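Local coordinates for HRDC domain-containing protein (Bifidobacterium adolescentis ATCC 15703, PDB 3CYM) that is uncharacterised but probably acts as a metal-dependent 3'-5' exonuclease on nucleic acids, in the manner of ribonuclease D, at residues S40-A45 / E174-L179; I97-L102 / D120-A125; Q103-F108 / Y202-G207. One frame throughout, in Å; residues are numbered along the deposited sequence.

The three contacts follow one another across the exonuclease sheet and the helices packed beside it, the centre of contact 2 lying about 10 Å from that of contact 1 and about 11 Å from that of contact 3, with contacts 1 and 3 about 16 Å apart. Strands 40-47 and 95-98, neighbours in the mixed sheet, join contacts 1 and 2 through backbone bonds; helix 101-111 joins contacts 2 and 3. Along the chain, both segments of contact 2 fall between those of contact 1, whereas contact 3 spans from helix 101-111 to helix 193-207, past the end of contact 1. Together they pack helices against and beside the sheet that carries the sodium-binding Asp-44.

Contact 1: S40-A45 / E174-L179; sequences SLAADA and ELLIEL. With NA (sodium ion), chain B; NA (sodium ion), chain C.
A helix-on-sheet contact, small and apolar, sets Ala-42 of strand 40-47 against Leu-176 and Ile-177 in the first turn of helix 176-190, with no hydrogen bond between the two segments and 203 Å² buried. The methyl of Ala-42 sits between the two helix residues, its CB 3.7 Å from Leu-176 CB and 3.9 Å from Ile-177 CG2. Leu-176 goes further: with CG beside its backbone N and the chain then extended (chi2 -174°), it carries CD1 along the strand to 3.5 Å from Ala-43 O. Ile-177 uses only its CG2 branch, which also approaches Ser-40 O at 3.8 Å. The hydroxyl of Ser-40 is engaged further along the same helix, by Glu-180, and Leu-176 leans in addition on Leu-135 of helix 135-143. This is the RNase H-like fold of the DEDD exonucleases, in which a central strand brings acidic residues to the metal site while helices cover the sheet. Two residues past Ala-42, and turned to the same side of the strand, Asp-44 divides its carboxylate between two sodium ions: OD2 binds the ion of chain B at 2.7 Å and OD1 that of chain C at 2.8 Å. Glu-46 and Asp-172 complete the shell of the first ion, and waters 1 and 3 bridge the pair, an arrangement consistent with the two-metal site of this family. OD1 also accepts a weak bond from Ala-45 N, at 2.9 Å. Water 1, a ligand of both ions, donates to Ala-45 O, 2.6 Å away.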
# COMPACT_ATOMS: atom_id res chain seq x y z
N SER A 40 14.49 -5.18 19.41
CA SER A 40 13.45 -5.12 18.38
C SER A 40 13.79 -5.84 17.08
O SER A 40 14.96 -6.03 16.73
CB SER A 40 13.12 -3.66 18.06
OG SER A 40 12.71 -2.95 19.21
N LEU A 41 12.74 -6.22 16.36
CA LEU A 41 12.86 -6.87 15.07
C LEU A 41 12.66 -5.85 13.95
O LEU A 41 11.55 -5.37 13.73
CB LEU A 41 11.84 -8.00 14.94
CG LEU A 41 11.90 -8.88 13.68
CD1 LEU A 41 13.07 -9.85 13.71
CD2 LEU A 41 10.61 -9.63 13.48
N ALA A 42 13.75 -5.52 13.26
CA ALA A 42 13.67 -4.75 12.02
C ALA A 42 13.04 -5.63 10.94
O ALA A 42 13.50 -6.75 10.73
CB ALA A 42 15.07 -4.31 11.59
N ALA A 43 11.99 -5.14 10.29
CA ALA A 43 11.26 -5.93 9.29
C ALA A 43 10.98 -5.17 7.99
O ALA A 43 10.90 -3.95 7.98
CB ALA A 43 9.97 -6.46 9.86
N ASP A 44 10.84 -5.93 6.89
CA ASP A 44 10.41 -5.40 5.59
C ASP A 44 9.99 -6.54 4.66
O ASP A 44 10.17 -7.71 4.99
CB ASP A 44 11.53 -4.58 4.93
CG ASP A 44 11.01 -3.52 4.01
OD1 ASP A 44 9.78 -3.33 3.93
OD2 ASP A 44 11.82 -2.87 3.32
N ALA A 45 9.43 -6.19 3.50
CA ALA A 45 9.04 -7.18 2.50
C ALA A 45 9.11 -6.60 1.11
O ALA A 45 8.85 -5.41 0.90
CB ALA A 45 7.64 -7.70 2.78
N GLU A 174 18.57 -2.79 7.60
CA GLU A 174 19.88 -2.55 8.23
C GLU A 174 19.93 -1.46 9.32
O GLU A 174 20.69 -1.58 10.28
CB GLU A 174 20.93 -2.28 7.12
CG GLU A 174 22.32 -1.73 7.52
CD GLU A 174 23.21 -2.73 8.27
OE1 GLU A 174 22.79 -3.88 8.49
OE2 GLU A 174 24.35 -2.34 8.64
N LEU A 175 19.11 -0.43 9.18
CA LEU A 175 19.19 0.73 10.08
C LEU A 175 17.94 0.99 10.92
O LEU A 175 17.88 1.98 11.63
CB LEU A 175 19.56 2.00 9.30
CG LEU A 175 20.89 1.95 8.54
CD1 LEU A 175 20.99 3.10 7.56
CD2 LEU A 175 22.08 1.92 9.50
N LEU A 176 16.96 0.09 10.83
CA LEU A 176 15.68 0.30 11.50
C LEU A 176 15.72 0.26 13.04
O LEU A 176 14.98 1.00 13.68
CB LEU A 176 14.62 -0.68 10.98
CG LEU A 176 14.20 -0.56 9.52
CD1 LEU A 176 13.05 -1.50 9.23
CD2 LEU A 176 13.80 0.88 9.16
N ILE A 177 16.58 -0.57 13.64
CA ILE A 177 16.66 -0.58 15.10
C ILE A 177 17.30 0.71 15.63
O ILE A 177 16.88 1.24 16.66
CB ILE A 177 17.21 -1.92 15.74
CG1 ILE A 177 18.71 -1.90 15.94
CG2 ILE A 177 16.76 -3.18 14.96
CD1 ILE A 177 19.10 -1.65 17.36
N GLU A 178 18.29 1.22 14.90
CA GLU A 178 18.94 2.49 15.23
C GLU A 178 18.02 3.68 14.96
O GLU A 178 18.08 4.68 15.67
CB GLU A 178 20.27 2.66 14.47
CG GLU A 178 21.37 1.71 14.90
CD GLU A 178 21.47 0.47 14.02
OE1 GLU A 178 20.53 0.20 13.23
OE2 GLU A 178 22.49 -0.24 14.12
N LEU A 179 17.19 3.56 13.93
CA LEU A 179 16.17 4.57 13.64
C LEU A 179 15.19 4.71 14.79
O LEU A 179 15.01 5.82 15.30
CB LEU A 179 15.38 4.23 12.37
CG LEU A 179 15.78 4.89 11.05
CD1 LEU A 179 14.67 4.62 10.04
CD2 LEU A 179 16.05 6.39 11.21
NA NA B . 11.56 -2.09 0.79
NA NA C . 8.00 -1.83 2.45
O HOH W 1 9.38 -2.89 0.38
O HOH W 2 11.43 -1.49 -1.62
O HOH W 3 10.14 -0.70 2.07
O HOH W 4 8.34 -1.43 4.99
O HOH W 5 6.32 -0.27 3.21

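Contact 2: I97-L102 / D120-A125; sequences ILHDSL and DTEIAA
Asp-120 holds CG anti to its own N (chi1 -165°), which carries the carboxylate from the end of strand 117-120 to the turn formed by Asp-100 and Ser-101; His-99, with CG likewise opposite its N (-169°), sets its ring edge-on to Thr-121 and with a face under Glu-122. Four bonds, and a weak fifth from Ile-123 N to OD1, grip the Asp-120 carboxylate. OD2 takes Ser-101 N and Ser-101 OG, each at 2.8 Å and both from the same face, well above the carboxylate plane. OD1 accepts Asp-100 N at 2.9 Å on its syn side and Glu-122 N at 3.0 Å on its anti side, the two donors coming from opposite faces. Asp-120 is thus the N-cap of helix 121-127 as well as the clasp of the neighbouring turn. The motif is a beta-alpha-beta crossover: strand 95-98 runs through helix 101-111 into the parallel strand 117-120, and Thr-121 N bonds to Leu-98 O at 2.9 Å where the strands end. With an alanine here, the amides of Asp-100, Ser-101 and Glu-122 and the Ser-101 hydroxyl would probably lose the acceptor that Asp-120 provides, and the turn and helix start would be freer to shift. In the plane of the His-99 ring, ND1 shares a hydrogen bond of 2.9 Å with Thr-121 OG1, while Glu-122 CB rests over the ring centre, 3.8 Å from the centroid, in a CH-pi contact. The backbone carbonyl of Phe-133 holds His-99 NE2. On the far side of Thr-121, CG2 packs against Ile-97 CG2 at 3.7 Å.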
# COMPACT_ATOMS: atom_id res chain seq x y z
N ILE A 97 9.78 -3.25 13.82
CA ILE A 97 10.01 -1.95 13.21
C ILE A 97 9.74 -2.05 11.71
O ILE A 97 10.38 -2.83 11.00
CB ILE A 97 11.43 -1.40 13.44
CG1 ILE A 97 11.84 -1.53 14.90
CG2 ILE A 97 11.50 0.06 13.05
CD1 ILE A 97 13.32 -1.65 15.04
N LEU A 98 8.78 -1.25 11.26
CA LEU A 98 8.37 -1.21 9.87
C LEU A 98 8.29 0.25 9.45
O LEU A 98 7.96 1.11 10.27
CB LEU A 98 7.01 -1.88 9.69
CG LEU A 98 6.89 -3.41 9.50
CD1 LEU A 98 7.05 -4.17 10.80
CD2 LEU A 98 5.55 -3.77 8.89
N HIS A 99 8.63 0.53 8.20
CA HIS A 99 8.46 1.87 7.64
C HIS A 99 7.22 1.81 6.77
O HIS A 99 7.22 1.10 5.76
CB HIS A 99 9.68 2.27 6.80
CG HIS A 99 9.69 3.72 6.41
ND1 HIS A 99 10.18 4.71 7.24
CD2 HIS A 99 9.26 4.35 5.30
CE1 HIS A 99 10.05 5.88 6.65
NE2 HIS A 99 9.49 5.69 5.47
N ASP A 100 6.17 2.52 7.18
CA ASP A 100 4.83 2.46 6.56
C ASP A 100 4.28 1.04 6.68
O ASP A 100 4.25 0.27 5.71
CB ASP A 100 4.85 2.98 5.11
CG ASP A 100 3.46 3.06 4.48
OD1 ASP A 100 2.43 3.00 5.19
OD2 ASP A 100 3.40 3.19 3.24
N SER A 101 3.83 0.71 7.89
CA SER A 101 3.44 -0.64 8.27
C SER A 101 2.18 -1.15 7.58
O SER A 101 1.98 -2.36 7.49
CB SER A 101 3.28 -0.74 9.79
OG SER A 101 2.18 0.05 10.23
N LEU A 102 1.35 -0.24 7.07
CA LEU A 102 0.14 -0.64 6.36
C LEU A 102 0.44 -1.38 5.04
O LEU A 102 -0.41 -2.11 4.53
CB LEU A 102 -0.76 0.58 6.12
CG LEU A 102 -1.86 0.91 7.15
CD1 LEU A 102 -1.64 0.32 8.56
CD2 LEU A 102 -2.11 2.43 7.22
N ASP A 120 6.29 2.16 13.97
CA ASP A 120 6.27 2.57 12.57
C ASP A 120 7.14 3.81 12.37
O ASP A 120 6.80 4.90 12.85
CB ASP A 120 4.82 2.78 12.09
CG ASP A 120 4.68 2.83 10.57
OD1 ASP A 120 5.59 3.30 9.86
OD2 ASP A 120 3.61 2.43 10.09
N THR A 121 8.27 3.66 11.67
CA THR A 121 9.20 4.78 11.48
C THR A 121 8.64 5.84 10.52
O THR A 121 9.09 6.98 10.56
CB THR A 121 10.61 4.34 10.99
OG1 THR A 121 10.49 3.51 9.83
CG2 THR A 121 11.36 3.58 12.08
N GLU A 122 7.68 5.47 9.68
CA GLU A 122 7.06 6.46 8.82
C GLU A 122 6.08 7.28 9.64
O GLU A 122 6.11 8.49 9.60
CB GLU A 122 6.37 5.86 7.59
CG GLU A 122 5.65 6.91 6.74
CD GLU A 122 5.48 6.54 5.28
OE1 GLU A 122 4.31 6.43 4.85
OE2 GLU A 122 6.49 6.36 4.56
N ILE A 123 5.23 6.60 10.41
CA ILE A 123 4.25 7.28 11.26
C ILE A 123 4.92 8.25 12.25
O ILE A 123 4.50 9.41 12.37
CB ILE A 123 3.33 6.26 11.97
CG1 ILE A 123 2.39 5.61 10.95
CG2 ILE A 123 2.55 6.91 13.10
CD1 ILE A 123 1.42 4.59 11.52
N ALA A 124 5.97 7.77 12.92
CA ALA A 124 6.79 8.59 13.82
C ALA A 124 7.42 9.81 13.13
O ALA A 124 7.39 10.90 13.68
CB ALA A 124 7.86 7.74 14.47
N ALA A 125 7.95 9.63 11.92
CA ALA A 125 8.54 10.75 11.17
C ALA A 125 7.53 11.87 10.86
O ALA A 125 7.87 13.04 10.96
CB ALA A 125 9.19 10.26 9.89

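Contact 3: Q103-F108 / Y202-G207; sequences QDLPGF and YALKEG
The ring of Pro-106 lies with one face toward the carbonyl of Gly-207, whose O sits over it, 3.3 Å from Pro-106 N and 3.5 Å from Pro-106 CG; the proline nitrogen has no hydrogen to give, so this is packing and not a bond. Two other rings take no part across the interface: Phe-108 has Asp-104 O on one face, offset toward the rim, and meets Trp-96 edge-to-face, while Tyr-202 has Glu-206 CG on a face and Arg-417 as a cation-pi partner. Leu-105 does most of the touching. Its CB meets Gly-207 C at 3.6 Å and its CD1 reaches Ala-203 O at 3.6 Å; the two leucine side chains cross at about a right angle, with Leu-105 CD2 4.0 Å from Leu-204 CD1. Here helix 101-111, the connection of a beta-alpha-beta unit, packs against the last turns of helix 193-207; the axes of the two segments approach to 9.0 Å and cross at -48°. The fit at Gly-207 is tight: a beta carbon there would come too near Leu-105 CD1. Helix 101-111 is kinked at Pro-106 and Gly-107, whose nitrogens make no bond to the preceding turn. On the side of this helix turned from helix 193-207, Asp-104 faces strand 40-47 and forms a salt bridge with Arg-47, a placement consistent with the second-motif aspartate of DEDD exonucleases.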
# COMPACT_ATOMS: atom_id res chain seq x y z
N GLN A 103 1.65 -1.19 4.52
CA GLN A 103 2.11 -1.87 3.32
C GLN A 103 2.47 -3.35 3.53
O GLN A 103 2.10 -4.19 2.72
CB GLN A 103 3.28 -1.12 2.69
CG GLN A 103 2.98 -0.44 1.35
CD GLN A 103 1.70 0.40 1.35
OE1 GLN A 103 0.77 0.13 0.59
NE2 GLN A 103 1.66 1.43 2.20
N ASP A 104 3.19 -3.66 4.61
CA ASP A 104 3.71 -5.02 4.81
C ASP A 104 2.94 -5.89 5.80
O ASP A 104 3.11 -7.11 5.79
CB ASP A 104 5.18 -5.00 5.23
CG ASP A 104 6.06 -4.27 4.24
OD1 ASP A 104 5.79 -4.32 3.02
OD2 ASP A 104 7.03 -3.63 4.69
N LEU A 105 2.12 -5.28 6.65
CA LEU A 105 1.35 -6.06 7.62
C LEU A 105 0.32 -7.04 7.02
O LEU A 105 0.15 -8.13 7.56
CB LEU A 105 0.72 -5.17 8.70
CG LEU A 105 1.63 -4.56 9.78
CD1 LEU A 105 0.89 -3.46 10.52
CD2 LEU A 105 2.18 -5.58 10.77
N PRO A 106 -0.38 -6.66 5.91
CA PRO A 106 -1.29 -7.66 5.35
C PRO A 106 -0.60 -8.93 4.84
O PRO A 106 -1.11 -10.03 5.05
CB PRO A 106 -1.96 -6.91 4.18
CG PRO A 106 -1.82 -5.48 4.53
CD PRO A 106 -0.48 -5.38 5.17
N GLY A 107 0.56 -8.76 4.21
CA GLY A 107 1.36 -9.87 3.69
C GLY A 107 1.96 -10.74 4.78
O GLY A 107 1.98 -11.95 4.64
N PHE A 108 2.44 -10.10 5.85
CA PHE A 108 2.94 -10.81 7.03
C PHE A 108 1.84 -11.63 7.70
O PHE A 108 2.06 -12.79 8.05
CB PHE A 108 3.52 -9.84 8.07
CG PHE A 108 4.83 -9.20 7.66
CD1 PHE A 108 5.19 -7.98 8.20
CD2 PHE A 108 5.68 -9.80 6.75
CE1 PHE A 108 6.38 -7.37 7.84
CE2 PHE A 108 6.88 -9.20 6.39
CZ PHE A 108 7.23 -7.98 6.93
N TYR A 202 -3.14 1.38 16.47
CA TYR A 202 -4.16 1.46 15.43
C TYR A 202 -3.71 0.88 14.08
O TYR A 202 -4.49 0.20 13.40
CB TYR A 202 -4.59 2.92 15.27
CG TYR A 202 -5.51 3.20 14.09
CD1 TYR A 202 -6.86 2.88 14.15
CD2 TYR A 202 -5.02 3.81 12.93
CE1 TYR A 202 -7.71 3.16 13.07
CE2 TYR A 202 -5.85 4.09 11.85
CZ TYR A 202 -7.19 3.76 11.93
OH TYR A 202 -8.01 4.04 10.87
N ALA A 203 -2.46 1.17 13.69
CA ALA A 203 -1.88 0.65 12.45
C ALA A 203 -1.77 -0.87 12.46
O ALA A 203 -1.99 -1.52 11.44
CB ALA A 203 -0.53 1.27 12.21
N LEU A 204 -1.42 -1.42 13.62
CA LEU A 204 -1.30 -2.87 13.80
C LEU A 204 -2.66 -3.54 13.73
O LEU A 204 -2.79 -4.62 13.15
CB LEU A 204 -0.61 -3.17 15.13
CG LEU A 204 -0.22 -4.62 15.45
CD1 LEU A 204 0.79 -5.17 14.45
CD2 LEU A 204 0.36 -4.69 16.86
N LYS A 205 -3.66 -2.88 14.32
CA LYS A 205 -5.05 -3.32 14.29
C LYS A 205 -5.58 -3.33 12.85
O LYS A 205 -6.14 -4.32 12.39
CB LYS A 205 -5.89 -2.38 15.16
CG LYS A 205 -7.33 -2.81 15.42
CD LYS A 205 -8.22 -1.61 15.78
CE LYS A 205 -8.10 -1.17 17.25
NZ LYS A 205 -7.02 -0.16 17.52
N GLU A 206 -5.39 -2.21 12.14
CA GLU A 206 -5.87 -2.04 10.76
C GLU A 206 -5.11 -2.88 9.74
O GLU A 206 -5.72 -3.49 8.85
CB GLU A 206 -5.80 -0.57 10.32
CG GLU A 206 -6.81 0.33 10.98
CD GLU A 206 -8.24 -0.12 10.77
OE1 GLU A 206 -8.93 -0.41 11.77
OE2 GLU A 206 -8.68 -0.19 9.60
N GLY A 207 -3.79 -2.90 9.86
CA GLY A 207 -2.91 -3.54 8.89
C GLY A 207 -2.85 -5.05 8.96
O GLY A 207 -2.81 -5.71 7.92